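Local coordinates for methyl-accepting chemotaxis protein (Vibrio parahaemolyticus, PDB 4EXO) that probably acts as a chemotaxis receptor that senses small ligands through a periplasmic Cache (PAS-like) domain, which here holds pyruvate, at residues Pro31-Asp36 against Glu129-Trp134; Asp57-Ala62 against Phe111-Pro116; Ala120-Leu125 against Gly141-Asp146. All blocks are in the same frame, centred on the assembly; numbering follows the deposited sequence. Where two conformers were deposited one is given.

In the fold
From the N terminus, the long helix 2-28 leads into Pro31-Asp36, which opens the longest loop; contact 1 closes it 93 residues later at Glu129-Trp134. Contact 2 is nested inside this loop: it opens at Asp57-Ala62, which runs into strand 61-63, and closes on strand 108-115. Contact 3 follows in series, opening on strand 120-131 and closing at the C-terminal Gly141-Asp146, so it crosses contact 1. Contacts 2 and 3, with centres about 8 Å apart, share the pyruvate at the antiparallel sheet. Contact 1 lies about 28 Å (centre to centre) from contact 3, tying helix 30-34 to the other end of the hairpin formed by strands 120-131 and 136-143.

Contact 1 (Pro31-Asp36 against Glu129-Trp134); sequences PLYDSD and EYLQKW
Tyr33 of the short helix 30-34 and Trp134, in the turn of the beta hairpin formed by strands 120-131 and 136-143, meet as an edge-to-face aromatic pair that fastens the helix to the hairpin turn within the Cache domain. The Tyr33 ring presents its edge to the indole, with planes at 82° and the centroid of the Tyr33 ring 5.1 Å from that of the Trp134 six-membered ring. Tyr33 CD1 stands over the middle of the indole system, 3.8 Å from Trp134 CD2, while Leu131 CB packs 4.0 Å from Tyr33 CE1.

A cation-pi contact serves another part of the same tyrosine. The Lys133 chain runs back past the ring and bends at its third torsion (chi3 -56°), which sets NZ over a ring face, 4.9 Å from the Tyr33 centroid.

Hydrogen bonds then fix both ends of Tyr33. Its hydroxyl OH accepts from Lys133 N at 3.0 Å, and its carbonyl O accepts from Lys133 NZ at 2.8 Å, a favourable place for an amine because the C-terminal end of a helix tends to carry partial negative charge. A water links the same NZ to Asp34 OD1; Asp34 OD2 is in a salt bridge with Lys30.

Just past the helix, Asp36 grips the tryptophan as well as the backbone and side chain of the following loop, through Gly39, Ser40 and Asn41. Trp134 NE1 donates to Asp36 OD2 at 2.9 Å with a nearly straight N-H...O angle of 172°; the oxygen lies in the indole plane, yet the nitrogen approaches it from above the carboxylate plane.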
loop_
_atom_site.group_PDB
_atom_site.type_symbol
_atom_site.label_atom_id
_atom_site.label_comp_id
_atom_site.label_asym_id
_atom_site.label_seq_id
_atom_site.Cartn_x
_atom_site.Cartn_y
_atom_site.Cartn_z
ATOM N N PRO A 31 -13.924 -4.688 0.422
ATOM C CA PRO A 31 -15.004 -5.582 -0.071
ATOM C C PRO A 31 -15.446 -6.547 1.027
ATOM O O PRO A 31 -16.652 -6.713 1.268
ATOM C CB PRO A 31 -14.318 -6.370 -1.189
ATOM C CG PRO A 31 -13.243 -5.425 -1.690
ATOM C CD PRO A 31 -12.732 -4.739 -0.451
ATOM N N LEU A 32 -14.470 -7.119 1.739
ATOM C CA LEU A 32 -14.757 -8.017 2.862
ATOM C C LEU A 32 -15.417 -7.328 4.058
ATOM O O LEU A 32 -16.411 -7.838 4.616
ATOM C CB LEU A 32 -13.468 -8.709 3.303
ATOM C CG LEU A 32 -12.831 -9.732 2.372
ATOM C CD1 LEU A 32 -11.375 -10.025 2.811
ATOM C CD2 LEU A 32 -13.623 -11.032 2.302
ATOM N N TYR A 33 -14.871 -6.184 4.458
ATOM C CA TYR A 33 -15.369 -5.410 5.583
ATOM C C TYR A 33 -16.822 -4.997 5.338
ATOM O O TYR A 33 -17.665 -5.185 6.212
ATOM C CB TYR A 33 -14.512 -4.156 5.754
ATOM C CG TYR A 33 -14.731 -3.348 7.026
ATOM C CD1 TYR A 33 -14.342 -3.853 8.282
ATOM C CD2 TYR A 33 -15.247 -2.047 6.967
ATOM C CE1 TYR A 33 -14.503 -3.100 9.457
ATOM C CE2 TYR A 33 -15.419 -1.281 8.145
ATOM C CZ TYR A 33 -15.033 -1.824 9.381
ATOM O OH TYR A 33 -15.172 -1.057 10.524
ATOM N N ASP A 34 -17.079 -4.429 4.157
ATOM C CA ASP A 34 -18.404 -3.929 3.796
ATOM C C ASP A 34 -19.467 -5.045 3.749
ATOM O O ASP A 34 -20.594 -4.823 4.193
ATOM C CB ASP A 34 -18.364 -3.136 2.479
ATOM C CG ASP A 34 -17.700 -1.767 2.632
ATOM O OD1 ASP A 34 -17.433 -1.316 3.764
ATOM O OD2 ASP A 34 -17.432 -1.113 1.612
ATOM N N SER A 35 -19.104 -6.218 3.222
ATOM C CA SER A 35 -20.016 -7.357 3.094
ATOM C C SER A 35 -20.056 -8.317 4.289
ATOM O O SER A 35 -20.719 -9.364 4.227
ATOM C CB SER A 35 -19.681 -8.166 1.834
ATOM O OG SER A 35 -18.456 -8.867 1.977
ATOM N N ASP A 36 -19.342 -7.978 5.358
ATOM C CA ASP A 36 -19.232 -8.864 6.498
ATOM C C ASP A 36 -20.590 -9.060 7.189
ATOM O O ASP A 36 -21.372 -8.107 7.318
ATOM C CB ASP A 36 -18.246 -8.281 7.505
ATOM C CG ASP A 36 -18.060 -9.163 8.708
ATOM O OD1 ASP A 36 -17.496 -10.263 8.547
ATOM O OD2 ASP A 36 -18.481 -8.760 9.820
ATOM N N GLU A 129 -5.545 3.294 12.720
ATOM C CA GLU A 129 -6.905 3.721 12.427
ATOM C C GLU A 129 -7.875 2.706 13.019
ATOM O O GLU A 129 -7.593 1.492 13.080
ATOM C CB GLU A 129 -7.114 3.904 10.907
ATOM C CG GLU A 129 -6.590 5.273 10.397
ATOM C CD GLU A 129 -6.797 5.507 8.855
ATOM O OE1 GLU A 129 -7.536 4.679 8.215
ATOM O OE2 GLU A 129 -6.192 6.509 8.328
ATOM N N TYR A 130 -9.005 3.204 13.509
ATOM C CA TYR A 130 -9.978 2.335 14.185
ATOM C C TYR A 130 -11.065 1.888 13.212
ATOM O O TYR A 130 -11.655 2.734 12.502
ATOM C CB TYR A 130 -10.590 3.085 15.384
ATOM C CG TYR A 130 -11.566 2.241 16.185
ATOM C CD1 TYR A 130 -11.198 0.980 16.661
ATOM C CD2 TYR A 130 -12.861 2.697 16.466
ATOM C CE1 TYR A 130 -12.084 0.188 17.400
ATOM C CE2 TYR A 130 -13.763 1.916 17.201
ATOM C CZ TYR A 130 -13.374 0.657 17.657
ATOM O OH TYR A 130 -14.244 -0.140 18.384
ATOM N N LEU A 131 -11.282 0.577 13.140
ATOM C CA LEU A 131 -12.280 -0.050 12.278
ATOM C C LEU A 131 -13.408 -0.596 13.161
ATOM O O LEU A 131 -13.357 -1.735 13.662
ATOM C CB LEU A 131 -11.649 -1.189 11.468
ATOM C CG LEU A 131 -10.582 -0.793 10.442
ATOM C CD1 LEU A 131 -10.031 -2.069 9.807
ATOM C CD2 LEU A 131 -11.184 0.112 9.367
ATOM N N GLN A 132 -14.412 0.238 13.395
ATOM C CA GLN A 132 -15.312 -0.027 14.524
ATOM C C GLN A 132 -16.153 -1.307 14.395
ATOM O O GLN A 132 -16.488 -1.933 15.412
ATOM C CB GLN A 132 -16.205 1.196 14.776
ATOM C CG GLN A 132 -17.067 1.564 13.582
ATOM C CD GLN A 132 -18.427 0.839 13.587
ATOM O OE1 GLN A 132 -18.805 0.164 14.574
ATOM N NE2 GLN A 132 -19.150 0.961 12.475
ATOM N N LYS A 133 -16.482 -1.707 13.163
ATOM C CA LYS A 133 -17.355 -2.873 12.927
ATOM C C LYS A 133 -16.756 -4.133 13.515
ATOM O O LYS A 133 -17.466 -4.960 14.076
ATOM C CB LYS A 133 -17.586 -3.087 11.434
ATOM C CG LYS A 133 -18.585 -4.213 11.127
ATOM C CD LYS A 133 -18.783 -4.428 9.608
ATOM C CE LYS A 133 -19.221 -3.184 8.889
ATOM N NZ LYS A 133 -19.591 -3.577 7.469
ATOM N N TRP A 134 -15.428 -4.245 13.406
ATOM C CA TRP A 134 -14.684 -5.362 13.973
ATOM C C TRP A 134 -13.961 -5.090 15.307
ATOM O O TRP A 134 -13.333 -6.010 15.853
ATOM C CB TRP A 134 -13.681 -5.843 12.924
ATOM C CG TRP A 134 -14.357 -6.507 11.782
ATOM C CD1 TRP A 134 -15.670 -6.915 11.719
ATOM C CD2 TRP A 134 -13.762 -6.877 10.550
ATOM N NE1 TRP A 134 -15.924 -7.506 10.501
ATOM C CE2 TRP A 134 -14.763 -7.497 9.767
ATOM C CE3 TRP A 134 -12.474 -6.737 10.020
ATOM C CZ2 TRP A 134 -14.508 -7.989 8.483
ATOM C CZ3 TRP A 134 -12.228 -7.225 8.741
ATOM C CH2 TRP A 134 -13.236 -7.836 7.989
HETATM O O HOH W 1 -19.041 -1.211 6.121
#

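Contact 2 (Asp57-Ala62 against Phe111-Pro116); sequences DGYFFA and FSWHKP. With PYR (pyruvic acid), chain B.
Tyr59 and Trp113 come within 3.5 Å of each other (OH to CD1), yet no hydrogen bond passes directly between their two segments: a bound pyruvate and a water do the joining. This is the ligand pocket of the Cache domain, built where strands 61-63 and 108-115, not neighbours in the sheet, face each other across the ligand.

The pyruvate is sandwiched between two aromatic faces. Its carboxylate carbon, pyruvate C, is 3.3 Å from Phe61 CD2 on one side and 3.4 Å from Trp113 CE2 on the other. Although Trp113 NE1 is close to the carboxylate oxygen OXT, that oxygen stands over the indole face and not ahead of the N-H. Phe111 contributes an edge, its CE1 meeting the other carboxylate oxygen, O, in the ring plane.

Tyr59 supplies a polar grip. With CG tucked between the backbone N and the carbonyl carbon (chi1 63°), the ring swings into the pocket and Tyr59 OH donates to pyruvate OXT at 2.6 Å. The same hydroxyl accepts from a water 2.8 Å away, which also meets His114 ND1. Pro116 CG comes obliquely to the Tyr59 ring, 3.9 Å from Tyr59 CE2.

Farther along, Asp57 lies against Lys115 and Pro116. Asp57 OD1 touches Pro116 N, which has no hydrogen to give, and OD2 is bound by Thr117; Lys115 passes by carbon CE on its way to a salt bridge with Asp145.

With Lys124, Tyr63 and His72 also hydrogen-bonded to the ligand, polar groups reach a small acid held between aromatic faces, chemistry consistent with selecting a compact carboxylate, whose anionic form the lysine would probably favour.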
loop_
_atom_site.group_PDB
_atom_site.type_symbol
_atom_site.label_atom_id
_atom_site.label_comp_id
_atom_site.label_asym_id
_atom_site.label_seq_id
_atom_site.Cartn_x
_atom_site.Cartn_y
_atom_site.Cartn_z
ATOM N N ASP A 57 10.473 -4.153 6.791
ATOM C CA ASP A 57 10.067 -3.731 8.144
ATOM C C ASP A 57 8.682 -3.075 8.168
ATOM O O ASP A 57 8.312 -2.482 9.164
ATOM C CB ASP A 57 11.085 -2.730 8.682
ATOM C CG ASP A 57 12.425 -3.393 9.015
ATOM O OD1 ASP A 57 12.405 -4.483 9.611
ATOM O OD2 ASP A 57 13.480 -2.818 8.690
ATOM N N GLY A 58 7.958 -3.165 7.063
ATOM C CA GLY A 58 6.723 -2.397 6.870
ATOM C C GLY A 58 5.535 -3.332 6.804
ATOM O O GLY A 58 5.262 -3.900 5.747
ATOM N N TYR A 59 4.806 -3.481 7.925
ATOM C CA TYR A 59 3.775 -4.518 8.062
ATOM C C TYR A 59 2.633 -4.041 8.958
ATOM O O TYR A 59 2.759 -2.998 9.633
ATOM C CB TYR A 59 4.400 -5.795 8.709
ATOM C CG TYR A 59 4.906 -5.538 10.134
ATOM C CD1 TYR A 59 4.058 -5.700 11.232
ATOM C CD2 TYR A 59 6.220 -5.084 10.363
ATOM C CE1 TYR A 59 4.504 -5.458 12.561
ATOM C CE2 TYR A 59 6.708 -4.833 11.682
ATOM C CZ TYR A 59 5.823 -5.032 12.775
ATOM O OH TYR A 59 6.268 -4.787 14.054
ATOM N N PHE A 60 1.534 -4.809 8.968
ATOM C CA PHE A 60 0.367 -4.502 9.802
ATOM C C PHE A 60 0.243 -5.351 11.067
ATOM O O PHE A 60 0.657 -6.539 11.095
ATOM C CB PHE A 60 -0.923 -4.705 9.008
ATOM C CG PHE A 60 -1.133 -3.697 7.936
ATOM C CD1 PHE A 60 -1.616 -2.424 8.245
ATOM C CD2 PHE A 60 -0.864 -4.024 6.611
ATOM C CE1 PHE A 60 -1.833 -1.470 7.251
ATOM C CE2 PHE A 60 -1.074 -3.074 5.573
ATOM C CZ PHE A 60 -1.548 -1.783 5.892
ATOM N N PHE A 61 -0.373 -4.737 12.083
ATOM C CA PHE A 61 -0.810 -5.416 13.287
ATOM C C PHE A 61 -2.223 -4.888 13.605
ATOM O O PHE A 61 -2.615 -3.812 13.124
ATOM C CB PHE A 61 0.169 -5.128 14.466
ATOM C CG PHE A 61 0.399 -3.657 14.697
ATOM C CD1 PHE A 61 -0.559 -2.892 15.401
ATOM C CD2 PHE A 61 1.547 -3.015 14.226
ATOM C CE1 PHE A 61 -0.348 -1.518 15.612
ATOM C CE2 PHE A 61 1.752 -1.632 14.419
ATOM C CZ PHE A 61 0.802 -0.886 15.127
ATOM N N ALA A 62 -2.977 -5.615 14.423
ATOM C CA ALA A 62 -4.227 -5.035 14.951
ATOM C C ALA A 62 -4.517 -5.524 16.345
ATOM O O ALA A 62 -4.137 -6.662 16.694
ATOM C CB ALA A 62 -5.425 -5.312 13.997
ATOM N N PHE A 111 7.206 4.764 19.887
ATOM C CA PHE A 111 7.504 3.685 20.830
ATOM C C PHE A 111 8.594 2.834 20.190
ATOM O O PHE A 111 8.916 3.035 19.034
ATOM C CB PHE A 111 6.268 2.807 21.125
ATOM C CG PHE A 111 5.631 2.167 19.898
ATOM C CD1 PHE A 111 5.939 0.838 19.551
ATOM C CD2 PHE A 111 4.678 2.874 19.118
ATOM C CE1 PHE A 111 5.309 0.211 18.427
ATOM C CE2 PHE A 111 4.071 2.284 17.998
ATOM C CZ PHE A 111 4.384 0.944 17.636
ATOM N N SER A 112 9.162 1.910 20.962
ATOM C CA SER A 112 10.138 0.936 20.439
ATOM C C SER A 112 9.461 -0.417 20.343
ATOM O O SER A 112 8.598 -0.750 21.158
ATOM C CB SER A 112 11.359 0.837 21.347
ATOM O OG SER A 112 12.133 2.016 21.227
ATOM N N TRP A 113 9.847 -1.175 19.320
ATOM C CA TRP A 113 9.286 -2.479 19.051
ATOM C C TRP A 113 10.335 -3.296 18.280
ATOM O O TRP A 113 11.258 -2.740 17.637
ATOM C CB TRP A 113 7.992 -2.355 18.219
ATOM C CG TRP A 113 7.150 -3.600 18.277
ATOM C CD1 TRP A 113 7.212 -4.683 17.418
ATOM C CD2 TRP A 113 6.135 -3.910 19.244
ATOM N NE1 TRP A 113 6.300 -5.639 17.810
ATOM C CE2 TRP A 113 5.610 -5.182 18.908
ATOM C CE3 TRP A 113 5.604 -3.217 20.360
ATOM C CZ2 TRP A 113 4.602 -5.808 19.655
ATOM C CZ3 TRP A 113 4.584 -3.842 21.100
ATOM C CH2 TRP A 113 4.084 -5.113 20.735
ATOM N N HIS A 114 10.175 -4.611 18.320
ATOM C CA HIS A 114 10.958 -5.504 17.458
ATOM C C HIS A 114 10.979 -4.945 16.021
ATOM O O HIS A 114 9.944 -4.594 15.455
ATOM C CB HIS A 114 10.310 -6.882 17.468
ATOM C CG HIS A 114 10.880 -7.843 16.460
ATOM N ND1 HIS A 114 10.312 -8.043 15.220
ATOM C CD2 HIS A 114 11.913 -8.713 16.548
ATOM C CE1 HIS A 114 10.986 -8.981 14.574
ATOM N NE2 HIS A 114 11.953 -9.418 15.369
ATOM N N LYS A 115 12.169 -4.876 15.437
ATOM C CA LYS A 115 12.331 -4.465 14.051
ATOM C C LYS A 115 12.789 -5.707 13.232
ATOM O O LYS A 115 13.875 -6.240 13.487
ATOM C CB LYS A 115 13.411 -3.378 13.981
ATOM C CG LYS A 115 13.721 -2.885 12.567
ATOM C CD LYS A 115 14.725 -1.714 12.609
ATOM C CE LYS A 115 15.050 -1.228 11.205
ATOM N NZ LYS A 115 16.014 -0.065 11.192
ATOM N N PRO A 116 11.956 -6.183 12.284
ATOM C CA PRO A 116 12.263 -7.447 11.589
ATOM C C PRO A 116 13.677 -7.543 11.044
ATOM O O PRO A 116 14.333 -8.588 11.242
ATOM C CB PRO A 116 11.215 -7.501 10.471
ATOM C CG PRO A 116 9.961 -6.863 11.166
ATOM C CD PRO A 116 10.587 -5.692 11.981
HETATM C C PYR B . 3.900 -3.557 16.447
HETATM O O PYR B . 4.538 -2.419 16.277
HETATM O OXT PYR B . 4.246 -4.595 15.711
HETATM C CA PYR B . 2.869 -3.681 17.407
HETATM O O3 PYR B . 2.304 -4.827 17.503
HETATM C CB PYR B . 2.422 -2.562 18.340
HETATM O O HOH W 2 7.658 -7.028 14.884
#

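Contact 3 (Ala120-Leu125 against Gly141-Asp146); sequences AQAPKL and GIYIDD. With PYR (pyruvic acid), chain B.
Lys124 and Tyr143 form a non-hydrogen-bonded antiparallel pair, CA to CA 4.2 Å, in the hairpin of strands 120-131 and 136-143, and their side chains leave the same face of the sheet together. The lysine starts with CG anti to its own N (chi1 -174°) and stays fully extended, which carries it across the tyrosine ring: CG makes a CH-pi contact 4.2 Å from the Tyr143 centroid, over the face. At the far end Lys124 NZ donates to Tyr143 OH at 3.2 Å. A second, shorter bond runs from Lys124 NZ to pyruvate O at 2.6 Å. Tyr143 OH, bonded in addition to His114 O and Tyr59 OH, is a second-shell group placed to help position the ligand-binding amine. Gly141 CA packs 3.8 Å from Lys124 CE.

Next in register, Leu125 and Ile142 are a hydrogen-bonded pair joined by reciprocal backbone bonds. Beyond the last strand residue, Ile144 N adds one more backbone bond, to Pro123 O at 2.8 Å. The Ile144 side chain holds CG1 between N and the carbonyl carbon (chi1 51°), which lays that branch against Pro123, CG1 to CB 3.8 Å. Asp145, turned similarly, brings OD2 near Ala122 CB and into a salt bridge with Lys115.

Leu125 and Ile142 point to the opposite face, where helix 2-28 receives them, while Ile144 reaches Tyr110 of strand 108-115, the sheet neighbour that bonds Ala122 and Lys124 through the backbone.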
loop_
_atom_site.group_PDB
_atom_site.type_symbol
_atom_site.label_atom_id
_atom_site.label_comp_id
_atom_site.label_asym_id
_atom_site.label_seq_id
_atom_site.Cartn_x
_atom_site.Cartn_y
_atom_site.Cartn_z
ATOM N N ALA A 120 15.610 -7.127 16.732
ATOM C CA ALA A 120 15.920 -6.503 18.018
ATOM C C ALA A 120 15.032 -5.264 18.139
ATOM O O ALA A 120 14.514 -4.797 17.148
ATOM C CB ALA A 120 17.435 -6.077 18.044
ATOM N N GLN A 121 14.856 -4.745 19.361
ATOM C CA GLN A 121 14.071 -3.502 19.555
ATOM C C GLN A 121 14.680 -2.315 18.851
ATOM O O GLN A 121 15.903 -2.158 18.829
ATOM C CB GLN A 121 13.955 -3.202 21.074
ATOM C CG GLN A 121 13.344 -4.341 21.851
ATOM C CD GLN A 121 11.853 -4.440 21.567
ATOM O OE1 GLN A 121 11.124 -3.437 21.664
ATOM N NE2 GLN A 121 11.394 -5.637 21.195
ATOM N N ALA A 122 13.844 -1.463 18.266
ATOM C CA ALA A 122 14.282 -0.213 17.661
ATOM C C ALA A 122 13.185 0.842 17.762
ATOM O O ALA A 122 11.999 0.491 17.755
ATOM C CB ALA A 122 14.642 -0.387 16.183
ATOM N N PRO A 123 13.575 2.128 17.798
ATOM C CA PRO A 123 12.543 3.175 17.838
ATOM C C PRO A 123 11.694 3.212 16.574
ATOM O O PRO A 123 12.224 3.106 15.445
ATOM C CB PRO A 123 13.331 4.479 18.032
ATOM C CG PRO A 123 14.742 4.163 17.681
ATOM C CD PRO A 123 14.943 2.676 17.936
ATOM N N LYS A 124 10.390 3.404 16.773
ATOM C CA LYS A 124 9.408 3.329 15.691
ATOM C C LYS A 124 8.431 4.496 15.809
ATOM O O LYS A 124 8.218 5.046 16.907
ATOM C CB LYS A 124 8.634 1.999 15.885
ATOM C CG LYS A 124 7.643 1.595 14.817
ATOM C CD LYS A 124 7.158 0.154 15.102
ATOM C CE LYS A 124 6.253 -0.389 13.966
ATOM N NZ LYS A 124 5.938 -1.865 14.162
ATOM N N LEU A 125 7.824 4.861 14.680
ATOM C CA LEU A 125 6.668 5.750 14.701
ATOM C C LEU A 125 5.482 4.962 14.160
ATOM O O LEU A 125 5.472 4.590 13.008
ATOM C CB LEU A 125 6.914 7.010 13.875
ATOM C CG LEU A 125 5.678 7.925 13.651
ATOM C CD1 LEU A 125 5.130 8.411 15.010
ATOM C CD2 LEU A 125 6.079 9.105 12.772
ATOM N N GLY A 141 3.779 1.076 10.880
ATOM C CA GLY A 141 4.779 2.019 11.412
ATOM C C GLY A 141 6.013 2.089 10.546
ATOM O O GLY A 141 6.197 1.266 9.641
ATOM N N ILE A 142 6.831 3.110 10.794
ATOM C CA ILE A 142 8.149 3.247 10.153
ATOM C C ILE A 142 9.210 3.299 11.259
ATOM O O ILE A 142 8.968 3.899 12.321
ATOM C CB ILE A 142 8.189 4.506 9.264
ATOM C CG1 ILE A 142 7.176 4.358 8.122
ATOM C CG2 ILE A 142 9.582 4.772 8.712
ATOM C CD1 ILE A 142 7.125 5.537 7.200
ATOM N N TYR A 143 10.375 2.696 11.032
ATOM C CA TYR A 143 11.416 2.705 12.080
ATOM C C TYR A 143 12.268 3.965 11.953
ATOM O O TYR A 143 12.578 4.400 10.856
ATOM C CB TYR A 143 12.240 1.406 12.048
ATOM C CG TYR A 143 11.369 0.238 12.512
ATOM C CD1 TYR A 143 11.368 -0.158 13.863
ATOM C CD2 TYR A 143 10.518 -0.427 11.635
ATOM C CE1 TYR A 143 10.556 -1.187 14.311
ATOM C CE2 TYR A 143 9.693 -1.464 12.075
ATOM C CZ TYR A 143 9.718 -1.842 13.401
ATOM O OH TYR A 143 8.910 -2.873 13.845
ATOM N N ILE A 144 12.596 4.593 13.066
ATOM C CA ILE A 144 13.254 5.897 12.981
ATOM C C ILE A 144 14.710 5.866 13.445
ATOM O O ILE A 144 15.362 6.923 13.518
ATOM C CB ILE A 144 12.464 7.013 13.704
ATOM C CG1 ILE A 144 12.097 6.609 15.130
ATOM C CG2 ILE A 144 11.166 7.353 12.940
ATOM C CD1 ILE A 144 11.277 7.671 15.814
ATOM N N ASP A 145 15.220 4.672 13.736
ATOM C CA ASP A 145 16.627 4.525 14.157
ATOM C C ASP A 145 17.654 5.228 13.247
ATOM O O ASP A 145 18.705 5.657 13.742
ATOM C CB ASP A 145 17.035 3.072 14.514
ATOM C CG ASP A 145 16.536 2.016 13.508
ATOM O OD1 ASP A 145 15.634 2.269 12.671
ATOM O OD2 ASP A 145 17.062 0.884 13.585
ATOM N N ASP A 146 17.365 5.346 11.946
ATOM C CA ASP A 146 18.038 6.364 11.101
ATOM C C ASP A 146 17.783 7.811 11.633
ATOM O O ASP A 146 17.176 8.675 10.978
ATOM C CB ASP A 146 17.694 6.214 9.594
ATOM C CG ASP A 146 16.245 5.807 9.349
ATOM O OD1 ASP A 146 15.339 6.564 9.773
ATOM O OD2 ASP A 146 16.010 4.732 8.735
HETATM C C PYR B . 3.900 -3.557 16.447
HETATM O O PYR B . 4.538 -2.419 16.277
HETATM O OXT PYR B . 4.246 -4.595 15.711
HETATM C CA PYR B . 2.869 -3.681 17.407
HETATM O O3 PYR B . 2.304 -4.827 17.503
HETATM C CB PYR B . 2.422 -2.562 18.340
#